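Local coordinates for protein argonaute (Marinitoga piezophila, PDB 5I4A), which cleaves single-stranded DNA as a metal-dependent endonuclease, using short guide RNAs with a 5'-hydroxyl end to find complementary targets, at residues A[432-435]-A[436-439]; A[438-441]-A[442-445]; A[619-622]-A[623-627]. One frame throughout, in Å; residues are numbered along the deposited sequence.

Contact 1: residues A[432-435]-A[436-439]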
ATOM      1  N   PHE A 432     -11.238   6.838  21.642  1.00 26.80           N
ATOM      2  CA  PHE A 432     -12.224   5.767  21.700  1.00 33.22           C
ATOM      3  C   PHE A 432     -11.494   4.452  21.921  1.00 24.76           C
ATOM      4  O   PHE A 432     -10.297   4.332  21.645  1.00 25.18           O
ATOM      5  CB  PHE A 432     -13.056   5.698  20.412  1.00 21.62           C
ATOM      6  CG  PHE A 432     -12.239   5.415  19.179  1.00 21.60           C
ATOM      7  CD1 PHE A 432     -11.862   4.120  18.858  1.00 29.39           C
ATOM      8  CD2 PHE A 432     -11.849   6.445  18.338  1.00 18.63           C
ATOM      9  CE1 PHE A 432     -11.104   3.859  17.734  1.00 27.76           C
ATOM     10  CE2 PHE A 432     -11.095   6.187  17.205  1.00 20.74           C
ATOM     11  CZ  PHE A 432     -10.724   4.892  16.904  1.00 21.78           C
ATOM     12  N   ILE A 433     -12.235   3.459  22.402  1.00 32.41           N
ATOM     13  CA  ILE A 433     -11.789   2.074  22.355  1.00 42.96           C
ATOM     14  C   ILE A 433     -12.846   1.277  21.609  1.00 34.61           C
ATOM     15  O   ILE A 433     -14.030   1.629  21.607  1.00 43.67           O
ATOM     16  CB  ILE A 433     -11.523   1.473  23.754  1.00 38.78           C
ATOM     17  CG1 ILE A 433     -12.829   1.298  24.531  1.00 38.76           C
ATOM     18  CG2 ILE A 433     -10.538   2.336  24.526  1.00 40.34           C
ATOM     19  CD1 ILE A 433     -12.643   0.674  25.897  1.00 33.46           C
ATOM     20  N   LEU A 434     -12.410   0.212  20.946  1.00 32.63           N
ATOM     21  CA  LEU A 434     -13.334  -0.633  20.206  1.00 27.14           C
ATOM     22  C   LEU A 434     -14.063  -1.555  21.173  1.00 30.35           C
ATOM     23  O   LEU A 434     -13.446  -2.155  22.058  1.00 36.39           O
ATOM     24  CB  LEU A 434     -12.599  -1.443  19.141  1.00 26.84           C
ATOM     25  CG  LEU A 434     -11.909  -0.635  18.040  1.00 23.39           C
ATOM     26  CD1 LEU A 434     -11.486  -1.545  16.905  1.00 19.53           C
ATOM     27  CD2 LEU A 434     -12.816   0.476  17.532  1.00 25.73           C
ATOM     28  N   LYS A 435     -15.383  -1.653  21.007  1.00 24.65           N
ATOM     29  CA  LYS A 435     -16.185  -2.481  21.901  1.00 25.92           C
ATOM     30  C   LYS A 435     -15.691  -3.923  21.908  1.00 29.72           C
ATOM     31  O   LYS A 435     -15.603  -4.554  22.968  1.00 34.91           O
ATOM     32  CB  LYS A 435     -17.654  -2.416  21.486  1.00 40.13           C
ATOM     33  CG  LYS A 435     -18.631  -2.711  22.605  1.00 55.86           C
ATOM     34  CD  LYS A 435     -20.065  -2.684  22.102  1.00 61.32           C
ATOM     35  CE  LYS A 435     -21.043  -2.783  23.259  1.00 63.84           C
ATOM     36  NZ  LYS A 435     -20.602  -3.809  24.240  1.00 57.03           N
ATOM     37  N   LYS A 436     -15.344  -4.454  20.734  1.00 30.91           N
ATOM     38  CA  LYS A 436     -14.884  -5.831  20.621  1.00 33.43           C
ATOM     39  C   LYS A 436     -13.416  -6.007  20.988  1.00 28.61           C
ATOM     40  O   LYS A 436     -12.971  -7.147  21.161  1.00 35.76           O
ATOM     41  CB  LYS A 436     -15.127  -6.342  19.198  1.00 34.78           C
ATOM     42  CG  LYS A 436     -16.600  -6.467  18.846  1.00 31.43           C
ATOM     43  CD  LYS A 436     -16.809  -6.956  17.422  1.00 34.10           C
ATOM     44  CE  LYS A 436     -18.266  -7.348  17.197  1.00 34.76           C
ATOM     45  NZ  LYS A 436     -18.526  -7.789  15.796  1.00 44.65           N
ATOM     46  N   MET A 437     -12.657  -4.918  21.110  1.00 27.81           N
ATOM     47  CA  MET A 437     -11.263  -4.991  21.525  1.00 23.12           C
ATOM     48  C   MET A 437     -11.065  -4.777  23.020  1.00 28.80           C
ATOM     49  O   MET A 437      -9.932  -4.908  23.500  1.00 43.58           O
ATOM     50  CB  MET A 437     -10.422  -3.964  20.756  1.00 32.85           C
ATOM     51  CG  MET A 437     -10.279  -4.255  19.272  1.00 32.52           C
ATOM     52  SD  MET A 437      -9.397  -5.793  18.949  1.00 36.66           S
ATOM     53  CE  MET A 437      -7.756  -5.382  19.532  1.00 28.40           C
ATOM     54  N   GLU A 438     -12.128  -4.465  23.765  1.00 34.44           N
ATOM     55  CA  GLU A 438     -11.971  -4.102  25.171  1.00 36.02           C
ATOM     56  C   GLU A 438     -11.377  -5.240  25.996  1.00 41.05           C
ATOM     57  O   GLU A 438     -10.746  -4.990  27.027  1.00 44.37           O
ATOM     58  CB  GLU A 438     -13.322  -3.661  25.741  1.00 41.87           C
ATOM     59  CG  GLU A 438     -13.257  -3.108  27.157  1.00 47.32           C
ATOM     60  CD  GLU A 438     -14.445  -2.227  27.504  1.00 54.18           C
ATOM     61  OE1 GLU A 438     -15.298  -2.011  26.618  1.00 57.82           O
ATOM     62  OE2 GLU A 438     -14.525  -1.749  28.657  1.00 59.96           O
ATOM     63  N   ASP A 439     -11.533  -6.487  25.568  1.00 41.97           N
ATOM     64  CA  ASP A 439     -10.997  -7.597  26.344  1.00 40.17           C
ATOM     65  C   ASP A 439      -9.787  -8.240  25.683  1.00 41.47           C
ATOM     66  O   ASP A 439      -9.515  -9.420  25.925  1.00 44.55           O
ATOM     67  CB  ASP A 439     -12.098  -8.649  26.576  1.00 44.78           C
ATOM     68  CG  ASP A 439     -12.653  -9.253  25.270  1.00 49.12           C
ATOM     69  OD1 ASP A 439     -12.505  -8.652  24.194  1.00 46.18           O
ATOM     70  OD2 ASP A 439     -13.246 -10.348  25.311  1.00 62.10           O
TER
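Leu434 and Met437 meet where the chain leaves the short strand 433-434 and turns. Their CA atoms are 5.0 Å apart. Met437 N donates a hydrogen bond to Leu434 O at 3.0 Å. The bond is bent, with an N-H...O angle of 136°. Lys435 and Lys436 lie between the bonded residues. The chain turns here, and the bond from Met437 N to Leu434 O spans the turn. Lys436 points its side chain away from the turn, and its NZ makes a weak hydrogen bond with Asn268 O and a long, weak ion pair with Glu600.

The side chains of Leu434 and Met437 lie side by side and point the same way. Leu434 CB touches Met437 CG at 3.6 Å, and Leu434 CD1 is 3.8 Å from the same CG. Met437 is bent at both chi2 and chi3, which leads its sulfur and CE away from Leu434. Both residues are buried, and both pack on Leu604 of helix 595-605.

This piece of chain is an early part of the PIWI domain. Strand 433-434 is an edge of a small antiparallel sheet and pairs with strand 271-272, which belongs to linker L2. The turn then leads toward strand 443-452 of the RNase H fold.

On another side of the turn, Ile433 and Glu438 meet at an angle. Ile433 CG1 is wedged between the backbone N and the carbonyl carbon, chi1 69°, and CD1 extends from it to the carboxylate. Ile433 CD1 is 3.8 Å from Glu438 CD and equally far from Glu438 OE1. This is a methyl resting against a charged group. Lys435 NZ stays 6.1 Å from Glu438 OE1, so the opposite charges are near but not paired.

Contact 2: residues A[438-441]-A[442-445]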
ATOM      1  N   GLU A 438     -12.128  -4.465  23.765  1.00 34.44           N
ATOM      2  CA  GLU A 438     -11.971  -4.102  25.171  1.00 36.02           C
ATOM      3  C   GLU A 438     -11.377  -5.240  25.996  1.00 41.05           C
ATOM      4  O   GLU A 438     -10.746  -4.990  27.027  1.00 44.37           O
ATOM      5  CB  GLU A 438     -13.322  -3.661  25.741  1.00 41.87           C
ATOM      6  CG  GLU A 438     -13.257  -3.108  27.157  1.00 47.32           C
ATOM      7  CD  GLU A 438     -14.445  -2.227  27.504  1.00 54.18           C
ATOM      8  OE1 GLU A 438     -15.298  -2.011  26.618  1.00 57.82           O
ATOM      9  OE2 GLU A 438     -14.525  -1.749  28.657  1.00 59.96           O
ATOM     10  N   ASP A 439     -11.533  -6.487  25.568  1.00 41.97           N
ATOM     11  CA  ASP A 439     -10.997  -7.597  26.344  1.00 40.17           C
ATOM     12  C   ASP A 439      -9.787  -8.240  25.683  1.00 41.47           C
ATOM     13  O   ASP A 439      -9.515  -9.420  25.925  1.00 44.55           O
ATOM     14  CB  ASP A 439     -12.098  -8.649  26.576  1.00 44.78           C
ATOM     15  CG  ASP A 439     -12.653  -9.253  25.270  1.00 49.12           C
ATOM     16  OD1 ASP A 439     -12.505  -8.652  24.194  1.00 46.18           O
ATOM     17  OD2 ASP A 439     -13.246 -10.348  25.311  1.00 62.10           O
ATOM     18  N   LYS A 440      -9.052  -7.491  24.858  1.00 41.98           N
ATOM     19  CA  LYS A 440      -7.906  -8.022  24.124  1.00 36.97           C
ATOM     20  C   LYS A 440      -6.575  -7.444  24.600  1.00 38.85           C
ATOM     21  O   LYS A 440      -5.607  -7.428  23.835  1.00 41.79           O
ATOM     22  CB  LYS A 440      -8.066  -7.781  22.620  1.00 39.82           C
ATOM     23  CG  LYS A 440      -9.363  -8.307  22.028  1.00 36.30           C
ATOM     24  CD  LYS A 440      -9.536  -9.787  22.314  1.00 39.50           C
ATOM     25  CE  LYS A 440     -10.664 -10.381  21.487  1.00 38.91           C
ATOM     26  NZ  LYS A 440     -11.948  -9.646  21.660  1.00 44.97           N
ATOM     27  N   GLU A 441      -6.502  -6.978  25.851  1.00 38.58           N
ATOM     28  CA  GLU A 441      -5.271  -6.357  26.342  1.00 39.26           C
ATOM     29  C   GLU A 441      -4.120  -7.355  26.418  1.00 37.77           C
ATOM     30  O   GLU A 441      -2.950  -6.959  26.374  1.00 31.35           O
ATOM     31  CB  GLU A 441      -5.512  -5.726  27.716  1.00 48.07           C
ATOM     32  CG  GLU A 441      -4.317  -5.008  28.330  1.00 55.11           C
ATOM     33  CD  GLU A 441      -4.666  -4.298  29.627  1.00 65.05           C
ATOM     34  OE1 GLU A 441      -4.281  -4.792  30.709  1.00 69.94           O
ATOM     35  OE2 GLU A 441      -5.339  -3.248  29.562  1.00 64.66           O
ATOM     36  N   LYS A 442      -4.426  -8.647  26.528  1.00 34.46           N
ATOM     37  CA  LYS A 442      -3.392  -9.659  26.715  1.00 37.34           C
ATOM     38  C   LYS A 442      -2.559  -9.909  25.463  1.00 45.31           C
ATOM     39  O   LYS A 442      -1.601 -10.687  25.526  1.00 36.09           O
ATOM     40  CB  LYS A 442      -4.030 -10.967  27.172  1.00 37.44           C
ATOM     41  CG  LYS A 442      -5.066 -11.524  26.209  1.00 44.06           C
ATOM     42  CD  LYS A 442      -5.773 -12.728  26.816  1.00 52.03           C
ATOM     43  CE  LYS A 442      -7.016 -13.108  26.028  1.00 46.68           C
ATOM     44  NZ  LYS A 442      -7.775 -14.200  26.699  1.00 45.38           N
ATOM     45  N   ASN A 443      -2.885  -9.271  24.343  1.00 42.00           N
ATOM     46  CA  ASN A 443      -2.238  -9.547  23.071  1.00 41.92           C
ATOM     47  C   ASN A 443      -1.316  -8.401  22.672  1.00 36.87           C
ATOM     48  O   ASN A 443      -1.582  -7.231  22.963  1.00 31.64           O
ATOM     49  CB  ASN A 443      -3.282  -9.783  21.978  1.00 40.93           C
ATOM     50  CG  ASN A 443      -4.286 -10.854  22.359  1.00 34.10           C
ATOM     51  OD1 ASN A 443      -3.921 -11.906  22.884  1.00 32.06           O
ATOM     52  ND2 ASN A 443      -5.561 -10.586  22.103  1.00 36.09           N
ATOM     53  N   LEU A 444      -0.222  -8.756  22.000  1.00 33.71           N
ATOM     54  CA  LEU A 444       0.759  -7.799  21.504  1.00 36.87           C
ATOM     55  C   LEU A 444       0.701  -7.813  19.982  1.00 40.20           C
ATOM     56  O   LEU A 444       1.084  -8.805  19.349  1.00 34.74           O
ATOM     57  CB  LEU A 444       2.159  -8.138  22.013  1.00 38.36           C
ATOM     58  CG  LEU A 444       3.320  -7.315  21.448  1.00 43.15           C
ATOM     59  CD1 LEU A 444       3.101  -5.838  21.712  1.00 32.16           C
ATOM     60  CD2 LEU A 444       4.644  -7.778  22.037  1.00 40.65           C
ATOM     61  N   TYR A 445       0.219  -6.719  19.402  1.00 40.73           N
ATOM     62  CA  TYR A 445       0.036  -6.609  17.961  1.00 32.80           C
ATOM     63  C   TYR A 445       1.245  -5.906  17.357  1.00 30.48           C
ATOM     64  O   TYR A 445       1.526  -4.750  17.686  1.00 34.27           O
ATOM     65  CB  TYR A 445      -1.258  -5.860  17.643  1.00 28.14           C
ATOM     66  CG  TYR A 445      -2.472  -6.500  18.283  1.00 25.40           C
ATOM     67  CD1 TYR A 445      -3.013  -7.671  17.771  1.00 25.39           C
ATOM     68  CD2 TYR A 445      -3.068  -5.942  19.407  1.00 28.35           C
ATOM     69  CE1 TYR A 445      -4.116  -8.267  18.355  1.00 35.80           C
ATOM     70  CE2 TYR A 445      -4.174  -6.532  20.000  1.00 30.63           C
ATOM     71  CZ  TYR A 445      -4.692  -7.693  19.467  1.00 30.06           C
ATOM     72  OH  TYR A 445      -5.789  -8.287  20.048  1.00 31.90           O
TER
HETATM   73  O   HOH W   1      -2.732  -5.194  24.216  1.00 46.53           O
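Lys440 and Asn443 lie side by side and point the same way, while the side chain of Tyr445 runs at a slant to Lys440. Lys440 CB is the meeting point. It touches Tyr445 OH at 3.5 Å and Asn443 ND2 at 3.8 Å. Asn443 ND2 donates to Tyr445 OH at 3.1 Å, with the hydroxyl tilted 17° from the amide plane. The chain from Lys440 to Asn443 forms a type I beta turn. Its closing bond, Asn443 N to Lys440 O, is weak at 3.3 Å. A water donates to both Glu441 O and Asn443 O, bridging the turn to the start of strand 443-452 in the RNase H fold.

Bends at chi2 and chi4 curl Lys440 back to its neighbour. Lys440 NZ forms a salt bridge with Asp439 OD1 at 2.8 Å, on the syn side but tilted 29° out of the carboxylate plane. It also bonds Lys436 O.

Asn443 OD1 bonds Asn513 ND2, and Asn443 ND2 also bonds Tyr593 OH. Bonds at both ends fix which way the Asn443 amide faces. Tyr445 OH is held by Asn443 and Gln601. The lysine charge is probably offset in part by Asp439.

Contact 3: residues A[619-622]-A[623-627]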
ATOM      1  N   LEU A 619      -5.233  -0.775   6.403  1.00 19.41           N
ATOM      2  CA  LEU A 619      -4.407  -1.837   6.942  1.00 24.95           C
ATOM      3  C   LEU A 619      -4.479  -1.843   8.464  1.00 26.01           C
ATOM      4  O   LEU A 619      -4.825  -0.830   9.081  1.00 23.51           O
ATOM      5  CB  LEU A 619      -2.950  -1.654   6.496  1.00 34.98           C
ATOM      6  CG  LEU A 619      -2.747  -1.699   4.980  1.00 31.00           C
ATOM      7  CD1 LEU A 619      -1.332  -1.288   4.599  1.00 33.03           C
ATOM      8  CD2 LEU A 619      -3.068  -3.086   4.453  1.00 34.11           C
ATOM      9  N   PRO A 620      -4.170  -2.973   9.105  1.00 25.27           N
ATOM     10  CA  PRO A 620      -4.101  -2.982  10.570  1.00 20.51           C
ATOM     11  C   PRO A 620      -3.111  -1.936  11.051  1.00 17.86           C
ATOM     12  O   PRO A 620      -2.059  -1.732  10.443  1.00 24.93           O
ATOM     13  CB  PRO A 620      -3.636  -4.406  10.902  1.00 23.32           C
ATOM     14  CG  PRO A 620      -3.054  -4.936   9.630  1.00 30.57           C
ATOM     15  CD  PRO A 620      -3.838  -4.289   8.534  1.00 34.71           C
ATOM     16  N   TYR A 621      -3.477  -1.256  12.136  1.00 26.62           N
ATOM     17  CA  TYR A 621      -2.714  -0.100  12.603  1.00 24.77           C
ATOM     18  C   TYR A 621      -1.221  -0.369  12.765  1.00 23.02           C
ATOM     19  O   TYR A 621      -0.423   0.461  12.297  1.00 21.54           O
ATOM     20  CB  TYR A 621      -3.340   0.415  13.908  1.00 20.57           C
ATOM     21  CG  TYR A 621      -2.888   1.795  14.332  1.00 21.98           C
ATOM     22  CD1 TYR A 621      -2.762   2.828  13.409  1.00 21.99           C
ATOM     23  CD2 TYR A 621      -2.609   2.071  15.664  1.00 21.57           C
ATOM     24  CE1 TYR A 621      -2.353   4.091  13.803  1.00 26.75           C
ATOM     25  CE2 TYR A 621      -2.206   3.325  16.066  1.00 27.84           C
ATOM     26  CZ  TYR A 621      -2.079   4.334  15.134  1.00 26.69           C
ATOM     27  OH  TYR A 621      -1.675   5.582  15.544  1.00 22.59           O
ATOM     28  N   PRO A 622      -0.769  -1.477  13.372  1.00 26.59           N
ATOM     29  CA  PRO A 622       0.686  -1.718  13.418  1.00 19.07           C
ATOM     30  C   PRO A 622       1.334  -1.771  12.044  1.00 20.14           C
ATOM     31  O   PRO A 622       2.444  -1.252  11.870  1.00 28.38           O
ATOM     32  CB  PRO A 622       0.795  -3.059  14.160  1.00 23.02           C
ATOM     33  CG  PRO A 622      -0.558  -3.676  14.074  1.00 33.30           C
ATOM     34  CD  PRO A 622      -1.511  -2.527  14.094  1.00 26.79           C
ATOM     35  N   LEU A 623       0.673  -2.383  11.059  1.00 25.17           N
ATOM     36  CA  LEU A 623       1.216  -2.401   9.703  1.00 20.96           C
ATOM     37  C   LEU A 623       1.143  -1.026   9.062  1.00 23.28           C
ATOM     38  O   LEU A 623       2.059  -0.625   8.332  1.00 25.34           O
ATOM     39  CB  LEU A 623       0.469  -3.420   8.845  1.00 31.67           C
ATOM     40  CG  LEU A 623       0.985  -4.855   8.841  1.00 40.67           C
ATOM     41  CD1 LEU A 623       0.332  -5.609   7.705  1.00 42.08           C
ATOM     42  CD2 LEU A 623       2.496  -4.881   8.707  1.00 33.74           C
ATOM     43  N   HIS A 624       0.048  -0.300   9.298  1.00 24.24           N
ATOM     44  CA  HIS A 624      -0.054   1.071   8.805  1.00 16.42           C
ATOM     45  C   HIS A 624       1.106   1.919   9.308  1.00 18.76           C
ATOM     46  O   HIS A 624       1.708   2.685   8.545  1.00 23.42           O
ATOM     47  CB  HIS A 624      -1.386   1.679   9.234  1.00 17.87           C
ATOM     48  CG  HIS A 624      -1.540   3.119   8.859  1.00 21.94           C
ATOM     49  ND1 HIS A 624      -2.031   3.522   7.636  1.00 30.66           N
ATOM     50  CD2 HIS A 624      -1.252   4.253   9.541  1.00 23.09           C
ATOM     51  CE1 HIS A 624      -2.046   4.841   7.582  1.00 31.94           C
ATOM     52  NE2 HIS A 624      -1.578   5.309   8.726  1.00 26.99           N
ATOM     53  N   ILE A 625       1.442   1.786  10.590  1.00 18.91           N
ATOM     54  CA  ILE A 625       2.563   2.533  11.152  1.00 16.62           C
ATOM     55  C   ILE A 625       3.873   2.094  10.509  1.00 29.07           C
ATOM     56  O   ILE A 625       4.690   2.925  10.092  1.00 27.99           O
ATOM     57  CB  ILE A 625       2.605   2.358  12.680  1.00 21.41           C
ATOM     58  CG1 ILE A 625       1.304   2.853  13.318  1.00 22.86           C
ATOM     59  CG2 ILE A 625       3.800   3.085  13.258  1.00 19.91           C
ATOM     60  CD1 ILE A 625       1.023   2.241  14.676  1.00 27.89           C
ATOM     61  N   ALA A 626       4.088   0.779  10.416  1.00 25.45           N
ATOM     62  CA  ALA A 626       5.348   0.265   9.888  1.00 26.24           C
ATOM     63  C   ALA A 626       5.578   0.724   8.453  1.00 25.82           C
ATOM     64  O   ALA A 626       6.690   1.129   8.096  1.00 25.97           O
ATOM     65  CB  ALA A 626       5.372  -1.261   9.975  1.00 29.12           C
ATOM     66  N   ASN A 627       4.540   0.668   7.615  1.00 21.10           N
ATOM     67  CA  ASN A 627       4.673   1.177   6.254  1.00 34.31           C
ATOM     68  C   ASN A 627       4.993   2.667   6.252  1.00 36.17           C
ATOM     69  O   ASN A 627       5.876   3.120   5.514  1.00 37.15           O
ATOM     70  CB  ASN A 627       3.397   0.909   5.452  1.00 27.60           C
ATOM     71  CG  ASN A 627       3.226  -0.556   5.083  1.00 44.40           C
ATOM     72  OD1 ASN A 627       4.135  -1.368   5.262  1.00 46.21           O
ATOM     73  ND2 ASN A 627       2.061  -0.895   4.548  1.00 47.38           N
TER
HETATM   74  O   HOH W   2      -3.929   1.971   5.873  1.00 29.45           O
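Helix 621-631 of the PIWI domain starts here, with Pro620 at its N-cap position, and carries Asn627, inferred to be an active-site residue, nearly two turns further on. Three main-chain bonds start the helix. His624 N binds Pro620 O at 2.8 Å. Ile625 N binds Tyr621 O at 2.9 Å. Ala626 N binds Pro622 O at 3.0 Å. Pro622 has no N-H to give, but it stands in the first turn, where a helix needs none.

The main side-chain contact is a CH-pi interaction. Ile625 CD1 sits over the face of the Tyr621 ring, 3.6 Å from its centroid and only 8° off the ring normal. Tyr621 CG is anti to its own backbone N, chi1 -166°, and this swings the ring along the helix to Ile625. Both residues also pack on Val466 and Ile472 of neighbouring strands.

In the RNase H fold this helix lies against the central sheet, near the catalytic acids. Pro620, Pro622 and Leu623 pack on Leu517 of strand 513-519. Pro620 CG and Leu623 CB touch at 3.9 Å, with their side chains side by side. Asn627 lies close to Asp449 and Asp519. Asn627 is inferred to bind the second manganese ion, and Asp449 and Asp519 probably bind the metal ions, as in relatives. The Leu619 and Asn627 side chains cross at about a right angle beside this site.

A water links Leu619, just before the helix, to His624 in its first turns. It accepts from Leu619 N at 3.1 Å and lies 3.0 Å from His624 ND1. The His624 ring also meets Tyr617, whose ring packs against Tyr621 as well.

All three contacts lie in the PIWI domain. Contacts 1 and 2 are consecutive turns between strands 433-434 and 443-452, and they share Glu438 and Asp439. Each has a buried side and an exposed, charged one. They touch where Met437 CE meets Tyr445 OH, and both lean on helix 595-605. Contact 3 is the buried one, closer to the chain's centre and at the active site. It meets contact 2 through Pro622 and the backbone of Tyr445. Contact 1 is mainly apolar packing round one bent bond. Contact 2 relies on polar side chains and a water. Contact 3 combines regular helix bonds with apolar and aromatic packing.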